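Local coordinates for FAD:protein FMN transferase (Vibrio cholerae, PDB 6NXI) that probably transfers the FMN moiety of FAD, with magnesium as cofactor, onto the hydroxyl group of a threonine in target flavoproteins, at residues P13-T18 with R41-V46; D48-Y53 with T155-W160; I185-L190 with W197-E202. All coordinates share one frame; numbering follows the deposited sequence.

Contact 1: P13-T18 with R41-V46. With FAD (flavin-adenine dinucleotide), chain B.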
loop_
_atom_site.group_PDB
_atom_site.type_symbol
_atom_site.label_atom_id
_atom_site.label_comp_id
_atom_site.label_asym_id
_atom_site.label_seq_id
_atom_site.Cartn_x
_atom_site.Cartn_y
_atom_site.Cartn_z
ATOM N N PRO A 13 11.844 13.170 1.459
ATOM C CA PRO A 13 10.577 13.035 2.149
ATOM C C PRO A 13 9.414 12.947 1.159
ATOM O O PRO A 13 9.376 13.657 0.172
ATOM C CB PRO A 13 10.474 14.380 2.904
ATOM C CG PRO A 13 11.130 15.376 1.965
ATOM C CD PRO A 13 12.205 14.583 1.239
ATOM N N THR A 14 8.470 12.080 1.479
ATOM C CA THR A 14 7.154 12.001 0.781
ATOM C C THR A 14 6.163 11.242 1.660
ATOM O O THR A 14 6.553 10.275 2.300
ATOM C CB THR A 14 7.300 11.384 -0.624
ATOM O OG1 THR A 14 6.159 11.748 -1.415
ATOM C CG2 THR A 14 7.438 9.880 -0.619
ATOM N N MET A 15 4.892 11.617 1.532
ATOM C CA MET A 15 3.734 10.850 2.061
ATOM C C MET A 15 3.903 10.539 3.551
ATOM O O MET A 15 3.477 9.433 3.968
ATOM C CB MET A 15 3.585 9.559 1.283
ATOM C CG MET A 15 3.419 9.785 -0.226
ATOM S SD MET A 15 3.233 8.252 -1.119
ATOM C CE MET A 15 3.632 8.781 -2.774
ATOM N N GLY A 16 4.523 11.440 4.302
ATOM C CA GLY A 16 4.633 11.259 5.765
ATOM C C GLY A 16 5.775 10.329 6.093
ATOM O O GLY A 16 5.927 9.928 7.252
ATOM N N THR A 17 6.532 9.929 5.074
ATOM C CA THR A 17 7.639 8.950 5.269
ATOM C C THR A 17 8.847 9.445 4.455
ATOM O O THR A 17 8.926 10.646 4.141
ATOM C CB THR A 17 7.180 7.499 5.011
ATOM O OG1 THR A 17 8.211 6.510 5.259
ATOM C CG2 THR A 17 6.609 7.262 3.629
ATOM N N THR A 18 9.671 8.499 4.031
ATOM C CA THR A 18 10.871 8.787 3.218
ATOM C C THR A 18 10.916 7.784 2.076
ATOM O O THR A 18 10.392 6.634 2.152
ATOM C CB THR A 18 12.186 8.728 4.018
ATOM O OG1 THR A 18 12.249 7.369 4.443
ATOM C CG2 THR A 18 12.247 9.749 5.131
ATOM N N ARG A 41 9.272 16.079 -8.062
ATOM C CA ARG A 41 8.074 16.677 -8.718
ATOM C C ARG A 41 6.976 15.613 -8.881
ATOM O O ARG A 41 5.734 15.933 -8.653
ATOM C CB ARG A 41 8.471 17.279 -10.069
ATOM C CG ARG A 41 7.401 18.184 -10.671
ATOM C CD ARG A 41 7.591 18.445 -12.153
ATOM N NE ARG A 41 7.374 17.241 -12.932
ATOM C CZ ARG A 41 6.193 16.709 -13.212
ATOM N NH1 ARG A 41 5.077 17.340 -12.889
ATOM N NH2 ARG A 41 6.135 15.576 -13.880
ATOM N N LEU A 42 7.359 14.399 -9.304
ATOM C CA LEU A 42 6.376 13.318 -9.568
ATOM C C LEU A 42 5.735 12.968 -8.228
ATOM O O LEU A 42 4.551 12.729 -8.216
ATOM C CB LEU A 42 7.066 12.134 -10.246
ATOM C CG LEU A 42 7.458 12.366 -11.703
ATOM C CD1 LEU A 42 8.460 11.327 -12.150
ATOM C CD2 LEU A 42 6.235 12.325 -12.604
ATOM N N LEU A 43 6.532 12.836 -7.177
ATOM C CA LEU A 43 5.954 12.407 -5.880
ATOM C C LEU A 43 5.089 13.526 -5.266
ATOM O O LEU A 43 4.055 13.211 -4.629
ATOM C CB LEU A 43 7.080 11.928 -4.964
ATOM C CG LEU A 43 7.712 10.623 -5.396
ATOM C CD1 LEU A 43 8.908 10.304 -4.505
ATOM C CD2 LEU A 43 6.711 9.489 -5.401
ATOM N N GLU A 44 5.493 14.780 -5.404
ATOM C CA GLU A 44 4.664 15.929 -4.972
ATOM C C GLU A 44 3.341 15.899 -5.721
ATOM O O GLU A 44 2.341 16.106 -5.094
ATOM C CB GLU A 44 5.422 17.238 -5.150
ATOM C CG GLU A 44 6.344 17.459 -3.974
ATOM C CD GLU A 44 5.536 17.621 -2.706
ATOM O OE1 GLU A 44 5.540 16.704 -1.856
ATOM O OE2 GLU A 44 4.836 18.659 -2.597
ATOM N N GLU A 45 3.351 15.598 -7.022
ATOM C CA GLU A 45 2.085 15.433 -7.780
ATOM C C GLU A 45 1.222 14.319 -7.162
ATOM O O GLU A 45 0.021 14.458 -7.095
ATOM C CB GLU A 45 2.398 15.181 -9.249
ATOM C CG GLU A 45 1.166 15.042 -10.135
ATOM C CD GLU A 45 1.563 14.953 -11.603
ATOM O OE1 GLU A 45 2.393 14.075 -11.945
ATOM O OE2 GLU A 45 1.073 15.820 -12.397
ATOM N N VAL A 46 1.811 13.166 -6.831
ATOM C CA VAL A 46 0.991 12.076 -6.240
ATOM C C VAL A 46 0.324 12.619 -4.975
ATOM O O VAL A 46 -0.846 12.273 -4.702
ATOM C CB VAL A 46 1.855 10.850 -5.941
ATOM C CG1 VAL A 46 1.061 9.831 -5.175
ATOM C CG2 VAL A 46 2.445 10.196 -7.194
HETATM P PA FAD B . -1.111 -0.337 4.364
HETATM O O1A FAD B . -1.081 -1.547 5.227
HETATM O O2A FAD B . -0.598 -0.408 2.981
HETATM O O5B FAD B . -2.593 0.259 4.313
HETATM C C5B FAD B . -3.103 0.729 5.589
HETATM C C4B FAD B . -3.731 2.095 5.456
HETATM O O4B FAD B . -4.852 2.092 4.539
HETATM C C3B FAD B . -4.281 2.599 6.789
HETATM O O3B FAD B . -3.288 3.376 7.460
HETATM C C2B FAD B . -5.521 3.399 6.373
HETATM O O2B FAD B . -5.171 4.704 5.966
HETATM C C1B FAD B . -6.021 2.601 5.177
HETATM N N9A FAD B . -6.887 1.478 5.465
HETATM C C8A FAD B . -7.099 0.822 6.686
HETATM N N7A FAD B . -7.851 -0.242 6.540
HETATM C C5A FAD B . -8.205 -0.286 5.206
HETATM C C6A FAD B . -9.015 -1.169 4.477
HETATM N N6A FAD B . -9.593 -2.269 4.991
HETATM N N1A FAD B . -9.107 -0.943 3.151
HETATM C C2A FAD B . -8.510 0.149 2.633
HETATM N N3A FAD B . -7.716 1.051 3.225
HETATM C C4A FAD B . -7.613 0.771 4.536
HETATM N N1 FAD B . 0.859 10.365 6.618
HETATM C C2 FAD B . 1.071 11.526 7.329
HETATM O O2 FAD B . 1.254 11.480 8.566
HETATM N N3 FAD B . 1.123 12.739 6.721
HETATM C C4 FAD B . 0.944 12.890 5.371
HETATM O O4 FAD B . 0.964 14.000 4.857
HETATM C C4X FAD B . 0.695 11.708 4.597
HETATM N N5 FAD B . 0.504 11.822 3.298
HETATM C C5X FAD B . 0.258 10.676 2.578
HETATM C C6 FAD B . 0.026 10.777 1.191
HETATM C C7 FAD B . -0.225 9.681 0.393
HETATM C C7M FAD B . -0.459 9.863 -1.090
HETATM C C8 FAD B . -0.231 8.400 0.995
HETATM C C8M FAD B . -0.511 7.158 0.190
HETATM C C9 FAD B . -0.007 8.285 2.371
HETATM C C9A FAD B . 0.248 9.400 3.182
HETATM N N10 FAD B . 0.450 9.323 4.566
HETATM C C10 FAD B . 0.679 10.461 5.317
HETATM C "C1'" FAD B . 0.513 8.003 5.230
HETATM C "C2'" FAD B . -0.807 7.359 5.461
HETATM O "O2'" FAD B . -1.591 8.136 6.361
HETATM C "C3'" FAD B . -0.586 5.965 6.072
HETATM O "O3'" FAD B . 0.037 6.022 7.336
HETATM C "C4'" FAD B . 0.306 5.055 5.248
HETATM O "O4'" FAD B . 0.010 5.234 3.872
HETATM C "C5'" FAD B . 0.198 3.609 5.693
HETATM O "O5'" FAD B . 0.911 2.793 4.731
HETATM P P FAD B . 1.215 1.280 5.078
HETATM O O1P FAD B . 1.722 1.130 6.441
HETATM O O2P FAD B . 1.967 0.824 3.847
HETATM O O3P FAD B . -0.288 0.767 5.112
HETATM O O HOH W 1 6.638 14.279 -2.338
#

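Contact 2: D48-Y53 with T155-W160. With MG (magnesium ion), chain C; FAD (flavin-adenine dinucleotide), chain B.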
loop_
_atom_site.group_PDB
_atom_site.type_symbol
_atom_site.label_atom_id
_atom_site.label_comp_id
_atom_site.label_asym_id
_atom_site.label_seq_id
_atom_site.Cartn_x
_atom_site.Cartn_y
_atom_site.Cartn_z
ATOM N N ASP A 48 -0.326 15.795 -4.191
ATOM C CA ASP A 48 -1.344 16.807 -4.577
ATOM C C ASP A 48 -2.584 16.174 -5.207
ATOM O O ASP A 48 -3.631 16.860 -5.258
ATOM C CB ASP A 48 -0.677 17.861 -5.454
ATOM C CG ASP A 48 0.236 18.802 -4.674
ATOM O OD1 ASP A 48 0.049 18.934 -3.451
ATOM O OD2 ASP A 48 1.098 19.396 -5.299
ATOM N N GLN A 49 -2.481 14.970 -5.755
ATOM C CA GLN A 49 -3.642 14.240 -6.295
ATOM C C GLN A 49 -4.334 13.475 -5.160
ATOM O O GLN A 49 -5.555 13.388 -5.156
ATOM C CB GLN A 49 -3.171 13.353 -7.423
ATOM C CG GLN A 49 -2.778 14.157 -8.654
ATOM C CD GLN A 49 -2.124 13.306 -9.702
ATOM O OE1 GLN A 49 -1.488 12.288 -9.406
ATOM N NE2 GLN A 49 -2.085 13.883 -10.918
ATOM N N MET A 50 -3.563 12.821 -4.292
ATOM C CA MET A 50 -4.118 11.686 -3.529
ATOM C C MET A 50 -3.841 11.732 -2.019
ATOM O O MET A 50 -4.254 10.742 -1.356
ATOM C CB MET A 50 -3.624 10.374 -4.143
ATOM C CG MET A 50 -4.308 10.176 -5.549
ATOM S SD MET A 50 -3.758 8.683 -6.389
ATOM C CE MET A 50 -2.757 9.278 -7.756
ATOM N N SER A 51 -3.205 12.777 -1.485
ATOM C CA SER A 51 -2.990 12.910 -0.017
ATOM C C SER A 51 -4.293 13.276 0.705
ATOM O O SER A 51 -4.836 14.341 0.435
ATOM C CB SER A 51 -1.939 13.892 0.353
ATOM O OG SER A 51 -1.778 13.932 1.809
ATOM N N THR A 52 -4.734 12.466 1.662
ATOM C CA THR A 52 -5.857 12.883 2.545
ATOM C C THR A 52 -5.468 14.035 3.466
ATOM O O THR A 52 -6.415 14.647 4.032
ATOM C CB THR A 52 -6.367 11.713 3.384
ATOM O OG1 THR A 52 -5.204 11.187 4.038
ATOM C CG2 THR A 52 -7.124 10.735 2.520
ATOM N N TYR A 53 -4.170 14.281 3.703
ATOM C CA TYR A 53 -3.639 15.242 4.708
ATOM C C TYR A 53 -3.499 16.640 4.094
ATOM O O TYR A 53 -3.291 17.587 4.839
ATOM C CB TYR A 53 -2.301 14.746 5.279
ATOM C CG TYR A 53 -2.421 13.512 6.133
ATOM C CD1 TYR A 53 -2.470 13.589 7.523
ATOM C CD2 TYR A 53 -2.436 12.275 5.512
ATOM C CE1 TYR A 53 -2.515 12.416 8.276
ATOM C CE2 TYR A 53 -2.542 11.113 6.251
ATOM C CZ TYR A 53 -2.562 11.189 7.625
ATOM O OH TYR A 53 -2.636 9.976 8.278
ATOM N N THR A 155 -3.564 3.073 1.325
ATOM C CA THR A 155 -3.236 1.641 1.216
ATOM C C THR A 155 -2.660 1.372 -0.150
ATOM O O THR A 155 -2.285 0.225 -0.367
ATOM C CB THR A 155 -4.451 0.767 1.483
ATOM O OG1 THR A 155 -4.005 -0.541 1.825
ATOM C CG2 THR A 155 -5.411 0.671 0.339
ATOM N N ILE A 156 -2.719 2.332 -1.071
ATOM C CA ILE A 156 -2.476 1.971 -2.497
ATOM C C ILE A 156 -1.678 3.058 -3.177
ATOM O O ILE A 156 -0.941 2.754 -4.182
ATOM C CB ILE A 156 -3.808 1.649 -3.182
ATOM C CG1 ILE A 156 -3.627 1.100 -4.603
ATOM C CG2 ILE A 156 -4.766 2.843 -3.091
ATOM C CD1 ILE A 156 -4.948 0.556 -5.211
ATOM N N ALA A 157 -1.901 4.325 -2.833
ATOM C CA ALA A 157 -1.213 5.402 -3.581
ATOM C C ALA A 157 0.298 5.405 -3.279
ATOM O O ALA A 157 1.049 5.982 -4.126
ATOM C CB ALA A 157 -1.853 6.718 -3.299
ATOM N N LYS A 158 0.797 4.779 -2.215
ATOM C CA LYS A 158 2.260 4.637 -2.014
ATOM C C LYS A 158 2.843 3.750 -3.136
ATOM O O LYS A 158 3.844 4.129 -3.736
ATOM C CB LYS A 158 2.548 4.071 -0.629
ATOM C CG LYS A 158 3.835 4.505 0.028
ATOM C CD LYS A 158 3.732 4.357 1.556
ATOM C CE LYS A 158 3.715 2.904 1.949
ATOM N NZ LYS A 158 4.122 2.697 3.351
ATOM N N GLY A 159 2.261 2.579 -3.377
ATOM C CA GLY A 159 2.616 1.659 -4.473
ATOM C C GLY A 159 2.551 2.394 -5.779
ATOM O O GLY A 159 3.414 2.208 -6.613
ATOM N N TRP A 160 1.505 3.216 -5.966
ATOM C CA TRP A 160 1.387 4.030 -7.197
ATOM C C TRP A 160 2.620 4.925 -7.335
ATOM O O TRP A 160 3.196 4.956 -8.467
ATOM C CB TRP A 160 0.095 4.871 -7.174
ATOM C CG TRP A 160 0.026 5.794 -8.354
ATOM C CD1 TRP A 160 0.195 7.141 -8.317
ATOM C CD2 TRP A 160 -0.251 5.459 -9.735
ATOM N NE1 TRP A 160 0.065 7.665 -9.575
ATOM C CE2 TRP A 160 -0.186 6.663 -10.464
ATOM C CE3 TRP A 160 -0.529 4.277 -10.427
ATOM C CZ2 TRP A 160 -0.393 6.697 -11.838
ATOM C CZ3 TRP A 160 -0.721 4.297 -11.783
ATOM C CH2 TRP A 160 -0.634 5.506 -12.487
HETATM MG MG MG C . -1.631 -1.461 1.116
HETATM P PA FAD B . -1.111 -0.337 4.364
HETATM O O1A FAD B . -1.081 -1.547 5.227
HETATM O O2A FAD B . -0.598 -0.408 2.981
HETATM O O5B FAD B . -2.593 0.259 4.313
HETATM C C5B FAD B . -3.103 0.729 5.589
HETATM C C4B FAD B . -3.731 2.095 5.456
HETATM O O4B FAD B . -4.852 2.092 4.539
HETATM C C3B FAD B . -4.281 2.599 6.789
HETATM O O3B FAD B . -3.288 3.376 7.460
HETATM C C2B FAD B . -5.521 3.399 6.373
HETATM O O2B FAD B . -5.171 4.704 5.966
HETATM C C1B FAD B . -6.021 2.601 5.177
HETATM N N9A FAD B . -6.887 1.478 5.465
HETATM C C8A FAD B . -7.099 0.822 6.686
HETATM N N7A FAD B . -7.851 -0.242 6.540
HETATM C C5A FAD B . -8.205 -0.286 5.206
HETATM C C6A FAD B . -9.015 -1.169 4.477
HETATM N N6A FAD B . -9.593 -2.269 4.991
HETATM N N1A FAD B . -9.107 -0.943 3.151
HETATM C C2A FAD B . -8.510 0.149 2.633
HETATM N N3A FAD B . -7.716 1.051 3.225
HETATM C C4A FAD B . -7.613 0.771 4.536
HETATM N N1 FAD B . 0.859 10.365 6.618
HETATM C C2 FAD B . 1.071 11.526 7.329
HETATM O O2 FAD B . 1.254 11.480 8.566
HETATM N N3 FAD B . 1.123 12.739 6.721
HETATM C C4 FAD B . 0.944 12.890 5.371
HETATM O O4 FAD B . 0.964 14.000 4.857
HETATM C C4X FAD B . 0.695 11.708 4.597
HETATM N N5 FAD B . 0.504 11.822 3.298
HETATM C C5X FAD B . 0.258 10.676 2.578
HETATM C C6 FAD B . 0.026 10.777 1.191
HETATM C C7 FAD B . -0.225 9.681 0.393
HETATM C C7M FAD B . -0.459 9.863 -1.090
HETATM C C8 FAD B . -0.231 8.400 0.995
HETATM C C8M FAD B . -0.511 7.158 0.190
HETATM C C9 FAD B . -0.007 8.285 2.371
HETATM C C9A FAD B . 0.248 9.400 3.182
HETATM N N10 FAD B . 0.450 9.323 4.566
HETATM C C10 FAD B . 0.679 10.461 5.317
HETATM C "C1'" FAD B . 0.513 8.003 5.230
HETATM C "C2'" FAD B . -0.807 7.359 5.461
HETATM O "O2'" FAD B . -1.591 8.136 6.361
HETATM C "C3'" FAD B . -0.586 5.965 6.072
HETATM O "O3'" FAD B . 0.037 6.022 7.336
HETATM C "C4'" FAD B . 0.306 5.055 5.248
HETATM O "O4'" FAD B . 0.010 5.234 3.872
HETATM C "C5'" FAD B . 0.198 3.609 5.693
HETATM O "O5'" FAD B . 0.911 2.793 4.731
HETATM P P FAD B . 1.215 1.280 5.078
HETATM O O1P FAD B . 1.722 1.130 6.441
HETATM O O2P FAD B . 1.967 0.824 3.847
HETATM O O3P FAD B . -0.288 0.767 5.112
HETATM O O HOH W 2 0.443 10.508 -9.960
#

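Contact 3: I185-L190 with W197-E202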
loop_
_atom_site.group_PDB
_atom_site.type_symbol
_atom_site.label_atom_id
_atom_site.label_comp_id
_atom_site.label_asym_id
_atom_site.label_seq_id
_atom_site.Cartn_x
_atom_site.Cartn_y
_atom_site.Cartn_z
ATOM N N ILE A 185 8.282 -1.530 -2.380
ATOM C CA ILE A 185 9.487 -1.634 -3.230
ATOM C C ILE A 185 9.146 -2.033 -4.655
ATOM O O ILE A 185 8.292 -2.880 -4.916
ATOM C CB ILE A 185 10.465 -2.623 -2.585
ATOM C CG1 ILE A 185 10.877 -2.159 -1.199
ATOM C CG2 ILE A 185 11.637 -2.849 -3.521
ATOM C CD1 ILE A 185 11.648 -3.228 -0.433
ATOM N N ARG A 186 9.916 -1.509 -5.585
ATOM C CA ARG A 186 9.939 -2.077 -6.938
ATOM C C ARG A 186 11.384 -2.169 -7.426
ATOM O O ARG A 186 12.131 -1.193 -7.231
ATOM C CB ARG A 186 9.097 -1.254 -7.901
ATOM C CG ARG A 186 9.035 -1.886 -9.271
ATOM C CD ARG A 186 7.799 -1.397 -10.012
ATOM N NE ARG A 186 8.025 -1.567 -11.425
ATOM C CZ ARG A 186 7.276 -1.031 -12.368
ATOM N NH1 ARG A 186 6.258 -0.243 -12.046
ATOM N NH2 ARG A 186 7.595 -1.271 -13.642
ATOM N N LEU A 187 11.723 -3.300 -8.029
ATOM C CA LEU A 187 13.110 -3.633 -8.420
ATOM C C LEU A 187 13.209 -3.905 -9.909
ATOM O O LEU A 187 12.265 -4.462 -10.503
ATOM C CB LEU A 187 13.516 -4.928 -7.725
ATOM C CG LEU A 187 13.346 -5.016 -6.227
ATOM C CD1 LEU A 187 13.687 -6.416 -5.739
ATOM C CD2 LEU A 187 14.203 -3.931 -5.558
ATOM N N LYS A 188 14.332 -3.564 -10.487
ATOM C CA LYS A 188 14.646 -4.002 -11.857
ATOM C C LYS A 188 16.148 -4.253 -11.983
ATOM O O LYS A 188 16.927 -3.454 -11.466
ATOM C CB LYS A 188 14.195 -2.996 -12.909
ATOM C CG LYS A 188 14.135 -3.628 -14.294
ATOM C CD LYS A 188 13.776 -2.611 -15.314
ATOM C CE LYS A 188 13.339 -3.229 -16.611
ATOM N NZ LYS A 188 14.491 -3.273 -17.529
ATOM N N GLY A 189 16.528 -5.344 -12.652
ATOM C CA GLY A 189 17.922 -5.586 -13.042
ATOM C C GLY A 189 18.762 -6.000 -11.873
ATOM O O GLY A 189 18.272 -6.794 -11.040
ATOM N N LEU A 190 19.966 -5.461 -11.774
ATOM C CA LEU A 190 21.038 -5.985 -10.911
ATOM C C LEU A 190 21.588 -4.881 -10.006
ATOM O O LEU A 190 21.632 -3.700 -10.406
ATOM C CB LEU A 190 22.148 -6.543 -11.795
ATOM C CG LEU A 190 21.739 -7.638 -12.774
ATOM C CD1 LEU A 190 22.878 -7.907 -13.711
ATOM C CD2 LEU A 190 21.266 -8.897 -12.064
ATOM N N TRP A 197 18.630 -7.638 -6.934
ATOM C CA TRP A 197 18.551 -6.844 -5.680
ATOM C C TRP A 197 18.026 -7.738 -4.559
ATOM O O TRP A 197 17.071 -8.504 -4.828
ATOM C CB TRP A 197 17.594 -5.648 -5.882
ATOM C CG TRP A 197 18.056 -4.650 -6.909
ATOM C CD1 TRP A 197 17.758 -4.664 -8.244
ATOM C CD2 TRP A 197 18.922 -3.535 -6.706
ATOM N NE1 TRP A 197 18.432 -3.670 -8.887
ATOM C CE2 TRP A 197 19.134 -2.939 -7.977
ATOM C CE3 TRP A 197 19.534 -2.952 -5.598
ATOM C CZ2 TRP A 197 19.886 -1.782 -8.136
ATOM C CZ3 TRP A 197 20.296 -1.807 -5.752
ATOM C CH2 TRP A 197 20.479 -1.235 -7.019
ATOM N N ARG A 198 18.502 -7.511 -3.342
ATOM C CA ARG A 198 18.229 -8.383 -2.168
ATOM C C ARG A 198 17.282 -7.648 -1.226
ATOM O O ARG A 198 17.504 -6.473 -0.856
ATOM C CB ARG A 198 19.562 -8.789 -1.508
ATOM C CG ARG A 198 20.452 -9.601 -2.439
ATOM C CD ARG A 198 21.882 -9.852 -1.979
ATOM N NE ARG A 198 21.877 -11.017 -1.087
ATOM C CZ ARG A 198 22.327 -11.073 0.173
ATOM N NH1 ARG A 198 22.891 -10.034 0.777
ATOM N NH2 ARG A 198 22.224 -12.216 0.836
ATOM N N ILE A 199 16.134 -8.269 -0.893
ATOM C CA ILE A 199 15.249 -7.639 0.113
ATOM C C ILE A 199 15.157 -8.643 1.260
ATOM O O ILE A 199 15.401 -9.824 1.065
ATOM C CB ILE A 199 13.866 -7.274 -0.473
ATOM C CG1 ILE A 199 13.100 -8.555 -0.762
ATOM C CG2 ILE A 199 14.007 -6.371 -1.723
ATOM C CD1 ILE A 199 11.651 -8.328 -1.049
ATOM N N ALA A 200 14.808 -8.181 2.434
ATOM C CA ALA A 200 14.635 -9.064 3.610
ATOM C C ALA A 200 13.165 -9.177 3.971
ATOM O O ALA A 200 12.450 -8.165 3.995
ATOM C CB ALA A 200 15.471 -8.529 4.744
ATOM N N ILE A 201 12.725 -10.410 4.216
ATOM C CA ILE A 201 11.415 -10.663 4.865
ATOM C C ILE A 201 11.668 -10.894 6.355
ATOM O O ILE A 201 12.450 -11.784 6.674
ATOM C CB ILE A 201 10.667 -11.824 4.209
ATOM C CG1 ILE A 201 10.576 -11.595 2.691
ATOM C CG2 ILE A 201 9.312 -11.956 4.904
ATOM C CD1 ILE A 201 9.322 -12.102 2.053
ATOM N N GLU A 202 11.052 -10.063 7.188
ATOM C CA GLU A 202 11.172 -10.128 8.665
ATOM C C GLU A 202 10.289 -11.287 9.134
ATOM O O GLU A 202 9.104 -11.357 8.757
ATOM C CB GLU A 202 10.821 -8.795 9.324
ATOM C CG GLU A 202 11.807 -7.677 9.025
ATOM C CD GLU A 202 13.171 -7.778 9.695
ATOM O OE1 GLU A 202 13.281 -8.443 10.749
ATOM O OE2 GLU A 202 14.131 -7.188 9.154
HETATM O O HOH W 3 15.950 -7.397 -9.044
#

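Contact 1: P13-T18 with R41-V46
M15, L43 and V46 supply the apolar side of this contact between a beta hairpin and a helix. The methyl CE of M15 reaches V46 CG1 at 3.7 Å and lies 4.1 Å from L43 CD2, so a single methyl group meets branches of two residues about one turn apart on helix 32-50. Beyond CG the methionine chain runs extended (chi2 -180°, chi3 -161°), which carries CE to the helix while CB and CG pass over one face of the flavin's benzenoid ring and SD comes close to its C7 methyl; CG, for instance, is 3.7 Å from FAD C7.

Polar interactions lie on the T14 side. T14 OG1 rests on L43 CB at 3.7 Å, a plain packing contact, and turns its hydrogen-bonding capacity to other groups. A water 2.7 Å from T14 OG1 donates to E44 OE1 and so bridges strand and helix, while N47, one turn further along the helix, binds the same hydroxyl.

A type I' turn from T14 to T17 joins strands 7-14 and 17-24 and presents its tip to the cofactor: M15 O lies 3.1 Å from FAD N10, and G16 N is close to the ring system as well.

The chemistry implies a division of labour: the methionine is shared between helix and isoalloxazine, whereas the threonine hydroxyl ties the hairpin to the helix through polar links, one of them water-mediated.

Contact 2: D48-Y53 with T155-W160
Apolar packing between two helix ends, just beyond the dimethylbenzene end of the flavin, defines this buried contact: the C-terminal end of helix 32-50 meets the first turn of helix 157-171, with M50 set against A157 and W160. M50 SD lies 4.1 Å from A157 CB, and the bend at chi3 (-110°) swings CE on to W160, 3.7 Å from CD1. The sulfur is 5.2 Å from the centroid of the indole's five-membered ring, an oblique Met-aromatic contact. At the indole edge a water accepts from W160 NE1 and donates to Q49 OE1, giving the apolar pair a polar margin.

The same segments grip the cofactor. Y53 lays one face over the pyrimidine part of the isoalloxazine, with FAD N3 3.6 Å above the phenol plane, and S51 OG, which closes an ST turn by accepting from Y53 N, lies near FAD N5. In one of its two conformers, K158 NZ donates to phosphate oxygen FAD O2P at 2.9 Å. T155 OG1 donates to FAD O5B, while T155 O and FAD O2A both bind magnesium, the carbonyl at 2.3 Å; D269 and T273 also ligate this ion.

Around this packing, V80 of helix 75-90 touches both M50 and W160, M266 of helix 265-278 touches I156 and W160, and D269 from that helix receives the backbone N-H of G159.

Contact 3: I185-L190 with W197-E202
W197 buries its indole against the end of strand 184-188, and this is the tightly packed part of the contact. Its NE1 donates to K188 O at 3.0 Å; the bond is bent, with an N-H...O angle of 137°, and the donor stands well above the carbonyl plane. Over one face of the indole sits the carbonyl carbon of L190, L190 C lying 3.4 Å above the ring plane and offset toward the rim. With CG anti to the carbonyl carbon (chi1 -64°), W197 brings its NE1 edge to K188 O and that face to L190 C, while G189, at a positive phi of 75°, turns the chain out of the strand. L187 completes this part: its CD2 sits 3.8 Å from W197 CB.

Farther along, the segments diverge and the packing thins to methyl contacts. I199 CG2 meets L187 CD1 at 4.0 Å and I185 CD1 at 4.1 Å, the two isoleucine side chains lying alongside and pointing opposite ways. On the outer side, exposed L190 directs its CB away from the facing segment although its backbone carbonyl meets the indole. A water 3.1 Å from G189 O, to which it may donate, accepts only weakly from W197 N, a loose link beside the direct but bent indole bond.

In the fold, strand 184-188 lies between strands 177-181 and 220-225 of the large antiparallel sheet, whereas strand 199-203 pairs with 211-215 in a separate two-stranded sheet. The contact thus packs one sheet on the other, with I222 of strand 220-225 touching I185, L187 and I199, while R186 and K188 lie against helix 157-171.

Overall arrangement
From the N terminus, the three contacts follow in series, each closing its loop before the next opens. Contact 1 closes a short one, bringing helix 32-50 back on to the hairpin at the edge of the large sheet. Contact 2 starts farther along that helix and spans about a hundred residues to reach helix 157-171. The two touch, M15 and V46 packing against residues of 157-160, and both border FAD, so they enclose the flavin, hairpin on one face, Y53 on the other, A157 at the methyl end. Contact 3 closes the shortest loop; its nearest atoms are about 9 Å from contact 1 and 7 Å from contact 2, and it joins the same large sheet to the two-stranded one.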